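Local coordinates for protein walker-Type ATPase (Pyrococcus abyssi, PDB 2QEN) that binds ADP in a P-loop ATPase domain and probably works as an ATP-binding, metal-dependent ATPase, its cellular role being unknown, at residues Y31-K44 and L190-P202. The protein carries 1 engineered substitution. Residues are numbered along the deposited sequence; the frame is centred on the assembly and turned at random.
With ADP (adenosine-5'-diphosphate), chain C.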
loop_
_atom_site.group_PDB
_atom_site.type_symbol
_atom_site.label_atom_id
_atom_site.label_comp_id
_atom_site.label_asym_id
_atom_site.label_seq_id
_atom_site.Cartn_x
_atom_site.Cartn_y
_atom_site.Cartn_z
ATOM N N TYR A 31 -0.988 16.168 12.829
ATOM C CA TYR A 31 0.156 15.348 13.232
ATOM C C TYR A 31 1.300 15.514 12.246
ATOM O O TYR A 31 1.059 15.638 11.051
ATOM C CB TYR A 31 -0.224 13.852 13.291
ATOM C CG TYR A 31 -1.417 13.548 14.171
ATOM C CD1 TYR A 31 -1.288 13.485 15.559
ATOM C CD2 TYR A 31 -2.681 13.357 13.613
ATOM C CE1 TYR A 31 -2.391 13.227 16.370
ATOM C CE2 TYR A 31 -3.788 13.094 14.408
ATOM C CZ TYR A 31 -3.638 13.025 15.782
ATOM O OH TYR A 31 -4.737 12.768 16.569
ATOM N N PRO A 32 2.553 15.516 12.740
ATOM C CA PRO A 32 3.731 15.523 11.852
ATOM C C PRO A 32 3.870 14.225 11.023
ATOM O O PRO A 32 4.458 14.235 9.922
ATOM C CB PRO A 32 4.914 15.672 12.835
ATOM C CG PRO A 32 4.301 16.230 14.103
ATOM C CD PRO A 32 2.946 15.568 14.163
ATOM N N LEU A 33 3.317 13.140 11.553
ATOM C CA LEU A 33 3.427 11.817 10.968
ATOM C C LEU A 33 2.014 11.223 10.755
ATOM O O LEU A 33 1.189 11.226 11.675
ATOM C CB LEU A 33 4.210 10.915 11.931
ATOM C CG LEU A 33 5.173 9.805 11.486
ATOM C CD1 LEU A 33 5.271 8.736 12.573
ATOM C CD2 LEU A 33 4.845 9.184 10.169
ATOM N N THR A 34 1.766 10.693 9.560
ATOM C CA THR A 34 0.459 10.123 9.177
ATOM C C THR A 34 0.684 8.737 8.584
ATOM O O THR A 34 1.619 8.543 7.812
ATOM C CB THR A 34 -0.250 11.055 8.151
ATOM O OG1 THR A 34 -0.591 12.282 8.795
ATOM C CG2 THR A 34 -1.528 10.444 7.569
ATOM N N LEU A 35 -0.154 7.773 8.961
ATOM C CA LEU A 35 -0.130 6.445 8.346
ATOM C C LEU A 35 -1.312 6.278 7.389
ATOM O O LEU A 35 -2.460 6.541 7.758
ATOM C CB LEU A 35 -0.112 5.317 9.402
ATOM C CG LEU A 35 0.771 5.500 10.649
ATOM C CD1 LEU A 35 0.676 4.310 11.595
ATOM C CD2 LEU A 35 2.232 5.777 10.265
ATOM N N LEU A 36 -1.028 5.865 6.155
ATOM C CA LEU A 36 -2.076 5.584 5.199
ATOM C C LEU A 36 -2.197 4.070 5.009
ATOM O O LEU A 36 -1.287 3.430 4.481
ATOM C CB LEU A 36 -1.824 6.313 3.883
ATOM C CG LEU A 36 -2.918 6.198 2.820
ATOM C CD1 LEU A 36 -4.070 7.105 3.188
ATOM C CD2 LEU A 36 -2.359 6.564 1.447
ATOM N N LEU A 37 -3.322 3.513 5.455
ATOM C CA LEU A 37 -3.440 2.069 5.688
ATOM C C LEU A 37 -4.608 1.409 4.975
ATOM O O LEU A 37 -5.684 2.004 4.847
ATOM C CB LEU A 37 -3.562 1.805 7.198
ATOM C CG LEU A 37 -2.486 2.404 8.111
ATOM C CD1 LEU A 37 -2.851 2.210 9.606
ATOM C CD2 LEU A 37 -1.100 1.813 7.800
ATOM N N GLY A 38 -4.386 0.175 4.524
ATOM C CA GLY A 38 -5.409 -0.632 3.868
ATOM C C GLY A 38 -4.841 -1.821 3.110
ATOM O O GLY A 38 -3.629 -1.950 2.937
ATOM N N ILE A 39 -5.741 -2.685 2.662
ATOM C CA ILE A 39 -5.442 -3.882 1.860
ATOM C C ILE A 39 -4.676 -3.538 0.573
ATOM O O ILE A 39 -4.836 -2.449 0.013
ATOM C CB ILE A 39 -6.792 -4.599 1.498
ATOM C CG1 ILE A 39 -7.614 -4.896 2.758
ATOM C CG2 ILE A 39 -6.604 -5.876 0.695
ATOM C CD1 ILE A 39 -6.884 -5.598 3.849
ATOM N N ARG A 40 -3.831 -4.457 0.118
ATOM C CA ARG A 40 -3.161 -4.309 -1.171
ATOM C C ARG A 40 -4.198 -4.183 -2.299
ATOM O O ARG A 40 -5.164 -4.941 -2.333
ATOM C CB ARG A 40 -2.259 -5.517 -1.429
ATOM C CG ARG A 40 -1.698 -5.595 -2.838
ATOM C CD ARG A 40 -0.304 -5.016 -2.945
ATOM N NE ARG A 40 0.694 -6.024 -2.596
ATOM C CZ ARG A 40 1.605 -6.519 -3.429
ATOM N NH1 ARG A 40 1.672 -6.100 -4.691
ATOM N NH2 ARG A 40 2.464 -7.433 -2.990
ATOM N N ARG A 41 -3.979 -3.209 -3.189
ATOM C CA ARG A 41 -4.806 -2.929 -4.385
ATOM C C ARG A 41 -6.057 -2.116 -4.097
ATOM O O ARG A 41 -6.870 -1.896 -4.993
ATOM C CB ARG A 41 -5.197 -4.197 -5.152
ATOM C CG ARG A 41 -4.057 -4.886 -5.849
ATOM C CD ARG A 41 -4.337 -6.366 -5.983
ATOM N NE ARG A 41 -3.131 -7.067 -6.415
ATOM C CZ ARG A 41 -2.498 -8.002 -5.712
ATOM N NH1 ARG A 41 -2.964 -8.421 -4.524
ATOM N NH2 ARG A 41 -1.400 -8.541 -6.220
ATOM N N VAL A 42 -6.209 -1.685 -2.851
ATOM C CA VAL A 42 -7.370 -0.904 -2.437
ATOM C C VAL A 42 -7.341 0.529 -2.990
ATOM O O VAL A 42 -8.374 1.190 -3.059
ATOM C CB VAL A 42 -7.516 -0.904 -0.885
ATOM C CG1 VAL A 42 -6.534 0.109 -0.205
ATOM C CG2 VAL A 42 -8.956 -0.678 -0.485
ATOM N N GLY A 43 -6.151 1.005 -3.351
ATOM C CA GLY A 43 -5.987 2.325 -3.955
ATOM C C GLY A 43 -5.145 3.357 -3.205
ATOM O O GLY A 43 -5.307 4.553 -3.449
ATOM N N LYS A 44 -4.254 2.907 -2.312
ATOM C CA LYS A 44 -3.388 3.816 -1.516
ATOM C C LYS A 44 -2.366 4.598 -2.333
ATOM O O LYS A 44 -2.249 5.824 -2.179
ATOM C CB LYS A 44 -2.643 3.067 -0.383
ATOM C CG LYS A 44 -3.511 2.241 0.577
ATOM C CD LYS A 44 -2.658 1.568 1.657
ATOM C CE LYS A 44 -1.799 0.418 1.117
ATOM N NZ LYS A 44 -2.601 -0.676 0.403
ATOM N N LEU A 190 10.715 6.367 18.149
ATOM C CA LEU A 190 9.402 6.982 18.001
ATOM C C LEU A 190 8.488 6.827 19.217
ATOM O O LEU A 190 7.315 7.186 19.155
ATOM C CB LEU A 190 8.697 6.433 16.755
ATOM C CG LEU A 190 9.134 6.953 15.386
ATOM C CD1 LEU A 190 8.322 6.274 14.294
ATOM C CD2 LEU A 190 8.976 8.455 15.305
ATOM N N TYR A 191 9.014 6.298 20.318
ATOM C CA TYR A 191 8.188 6.009 21.489
ATOM C C TYR A 191 7.401 7.231 21.964
ATOM O O TYR A 191 7.952 8.327 22.070
ATOM C CB TYR A 191 9.027 5.444 22.641
ATOM C CG TYR A 191 8.245 5.292 23.924
ATOM C CD1 TYR A 191 7.355 4.227 24.100
ATOM C CD2 TYR A 191 8.383 6.217 24.958
ATOM C CE1 TYR A 191 6.628 4.090 25.263
ATOM C CE2 TYR A 191 7.664 6.082 26.148
ATOM C CZ TYR A 191 6.787 5.022 26.290
ATOM O OH TYR A 191 6.076 4.884 27.460
ATOM N N GLY A 192 6.115 7.021 22.246
ATOM C CA GLY A 192 5.232 8.087 22.734
ATOM C C GLY A 192 4.760 9.082 21.680
ATOM O O GLY A 192 3.962 9.971 21.978
ATOM N N ARG A 193 5.247 8.945 20.450
ATOM C CA ARG A 193 4.927 9.910 19.404
ATOM C C ARG A 193 3.702 9.434 18.631
ATOM O O ARG A 193 3.672 8.299 18.147
ATOM C CB ARG A 193 6.137 10.154 18.500
ATOM C CG ARG A 193 7.147 11.135 19.118
ATOM C CD ARG A 193 8.502 11.030 18.465
ATOM N NE ARG A 193 9.533 11.794 19.178
ATOM C CZ ARG A 193 10.373 11.282 20.077
ATOM N NH1 ARG A 193 10.313 10.000 20.415
ATOM N NH2 ARG A 193 11.276 12.064 20.652
ATOM N N ILE A 194 2.690 10.297 18.553
ATOM C CA ILE A 194 1.401 9.937 17.975
ATOM C C ILE A 194 1.320 10.277 16.479
ATOM O O ILE A 194 1.627 11.402 16.061
ATOM C CB ILE A 194 0.213 10.563 18.771
ATOM C CG1 ILE A 194 0.231 10.075 20.226
ATOM C CG2 ILE A 194 -1.115 10.197 18.140
ATOM C CD1 ILE A 194 -0.655 10.869 21.177
ATOM N N ALA A 195 0.904 9.282 15.696
ATOM C CA ALA A 195 0.705 9.417 14.254
ATOM C C ALA A 195 -0.782 9.405 13.913
ATOM O O ALA A 195 -1.551 8.693 14.532
ATOM C CB ALA A 195 1.436 8.289 13.502
ATOM N N GLY A 196 -1.183 10.206 12.933
ATOM C CA GLY A 196 -2.538 10.106 12.402
ATOM C C GLY A 196 -2.684 8.816 11.608
ATOM O O GLY A 196 -1.688 8.220 11.182
ATOM N N GLU A 197 -3.920 8.369 11.427
ATOM C CA GLU A 197 -4.192 7.153 10.671
ATOM C C GLU A 197 -5.341 7.407 9.732
ATOM O O GLU A 197 -6.443 7.774 10.159
ATOM C CB GLU A 197 -4.532 5.967 11.582
ATOM C CG GLU A 197 -3.332 5.410 12.344
ATOM C CD GLU A 197 -3.624 4.110 13.076
ATOM O OE1 GLU A 197 -4.740 3.549 12.939
ATOM O OE2 GLU A 197 -2.722 3.644 13.799
ATOM N N VAL A 198 -5.060 7.216 8.448
ATOM C CA VAL A 198 -6.066 7.301 7.409
ATOM C C VAL A 198 -6.237 5.914 6.773
ATOM O O VAL A 198 -5.282 5.332 6.232
ATOM C CB VAL A 198 -5.718 8.420 6.390
ATOM C CG1 VAL A 198 -6.747 8.465 5.251
ATOM C CG2 VAL A 198 -5.646 9.774 7.121
ATOM N N LEU A 199 -7.456 5.393 6.894
ATOM C CA LEU A 199 -7.839 4.060 6.474
ATOM C C LEU A 199 -8.525 4.098 5.114
ATOM O O LEU A 199 -9.512 4.823 4.938
ATOM C CB LEU A 199 -8.811 3.464 7.493
ATOM C CG LEU A 199 -8.348 2.843 8.826
ATOM C CD1 LEU A 199 -7.106 3.461 9.411
ATOM C CD2 LEU A 199 -9.494 2.852 9.846
ATOM N N VAL A 200 -7.988 3.319 4.169
ATOM C CA VAL A 200 -8.562 3.175 2.828
ATOM C C VAL A 200 -9.153 1.771 2.683
ATOM O O VAL A 200 -8.428 0.774 2.654
ATOM C CB VAL A 200 -7.530 3.466 1.684
ATOM C CG1 VAL A 200 -8.212 3.421 0.328
ATOM C CG2 VAL A 200 -6.836 4.813 1.881
ATOM N N LYS A 201 -10.480 1.726 2.578
ATOM C CA LYS A 201 -11.249 0.495 2.522
ATOM C C LYS A 201 -11.771 0.261 1.108
ATOM O O LYS A 201 -11.857 1.215 0.328
ATOM C CB LYS A 201 -12.444 0.607 3.472
ATOM C CG LYS A 201 -12.110 1.042 4.899
ATOM C CD LYS A 201 -11.313 -0.032 5.644
ATOM C CE LYS A 201 -11.468 0.105 7.158
ATOM N NZ LYS A 201 -10.491 -0.768 7.875
ATOM N N PRO A 202 -12.124 -1.007 0.773
ATOM C CA PRO A 202 -12.842 -1.318 -0.468
ATOM C C PRO A 202 -14.104 -0.483 -0.623
ATOM O O PRO A 202 -14.762 -0.189 0.371
ATOM C CB PRO A 202 -13.249 -2.789 -0.284
ATOM C CG PRO A 202 -12.230 -3.362 0.619
ATOM C CD PRO A 202 -11.840 -2.229 1.557
HETATM P PB ADP C . -2.392 -0.014 -3.330
HETATM O O1B ADP C . -3.434 0.237 -2.266
HETATM O O2B ADP C . -1.321 1.054 -3.342
HETATM O O3B ADP C . -1.819 -1.407 -3.370
HETATM P PA ADP C . -3.006 1.090 -6.003
HETATM O O1A ADP C . -3.151 2.549 -5.660
HETATM O O2A ADP C . -1.829 0.616 -6.798
HETATM O O3A ADP C . -3.226 0.132 -4.698
HETATM O "O5'" ADP C . -4.370 0.718 -6.789
HETATM C "C5'" ADP C . -4.525 -0.469 -7.572
HETATM C "C4'" ADP C . -5.055 -0.062 -8.953
HETATM O "O4'" ADP C . -6.471 0.193 -8.894
HETATM C "C3'" ADP C . -4.470 1.231 -9.521
HETATM O "O3'" ADP C . -3.333 1.004 -10.346
HETATM C "C2'" ADP C . -5.568 1.759 -10.388
HETATM O "O2'" ADP C . -5.624 0.880 -11.508
HETATM C "C1'" ADP C . -6.806 1.370 -9.638
HETATM N N9 ADP C . -7.389 2.350 -8.695
HETATM C C8 ADP C . -7.173 2.370 -7.366
HETATM N N7 ADP C . -7.913 3.330 -6.762
HETATM C C5 ADP C . -8.625 3.948 -7.722
HETATM C C6 ADP C . -9.604 5.053 -7.781
HETATM N N6 ADP C . -9.983 5.707 -6.659
HETATM N N1 ADP C . -10.113 5.385 -8.995
HETATM C C2 ADP C . -9.737 4.756 -10.113
HETATM N N3 ADP C . -8.870 3.726 -10.136
HETATM C C4 ADP C . -8.284 3.289 -8.996
HETATM O O HOH W 1 -8.494 -1.859 3.031
#
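The ring of Tyr31 lies with one face over the backbone where Ala195 runs into Gly196, CD2 standing 3.5 Å from Gly196 CA, while its CE1 meets CG2 of Ile194. Tyr31 CG sits beside its own backbone N (chi1 -55°), which swings the ring over this glycine; a side chain there would run into it. A serine in place of Tyr31 would probably leave the Gly196 backbone uncovered on this face and Ile194 CG2 without its aromatic neighbour. Beyond the tyrosine, strands 33-37 and 196-199 pair in parallel, Leu35 and Leu37 each giving their N-H and C=O to the partner strand; Val198 N reaches Leu35 O at 2.8 Å, almost straight. On one face, Leu36 CD1 packs 3.6 Å from Val198 CG1 and also touches Val200 CG2. On the other, Leu35 and Glu197 run alongside each other, and Leu37 CD1 meets Glu197 CD, the carboxylate carbon, at 4.0 Å; Leu177 and Leu181 of helix 174-181 pack on these leucines. Strand 33-37 leads into the Walker A P-loop of this parallel-sheet ATPase domain, with 196-199 as an edge strand of the sheet beside it. Val42 turns CG2 onto the Lys201-Pro202 peptide (3.4 Å to Pro202 N) and CG1 onto Val200. A water joins Ile39 N to Val200 O. Lys44 NZ, bonded also to Gly38 O and Ser172, reaches ADP O1B at 2.9 Å; the amides of Gly43 and Lys44 bind the same oxygen.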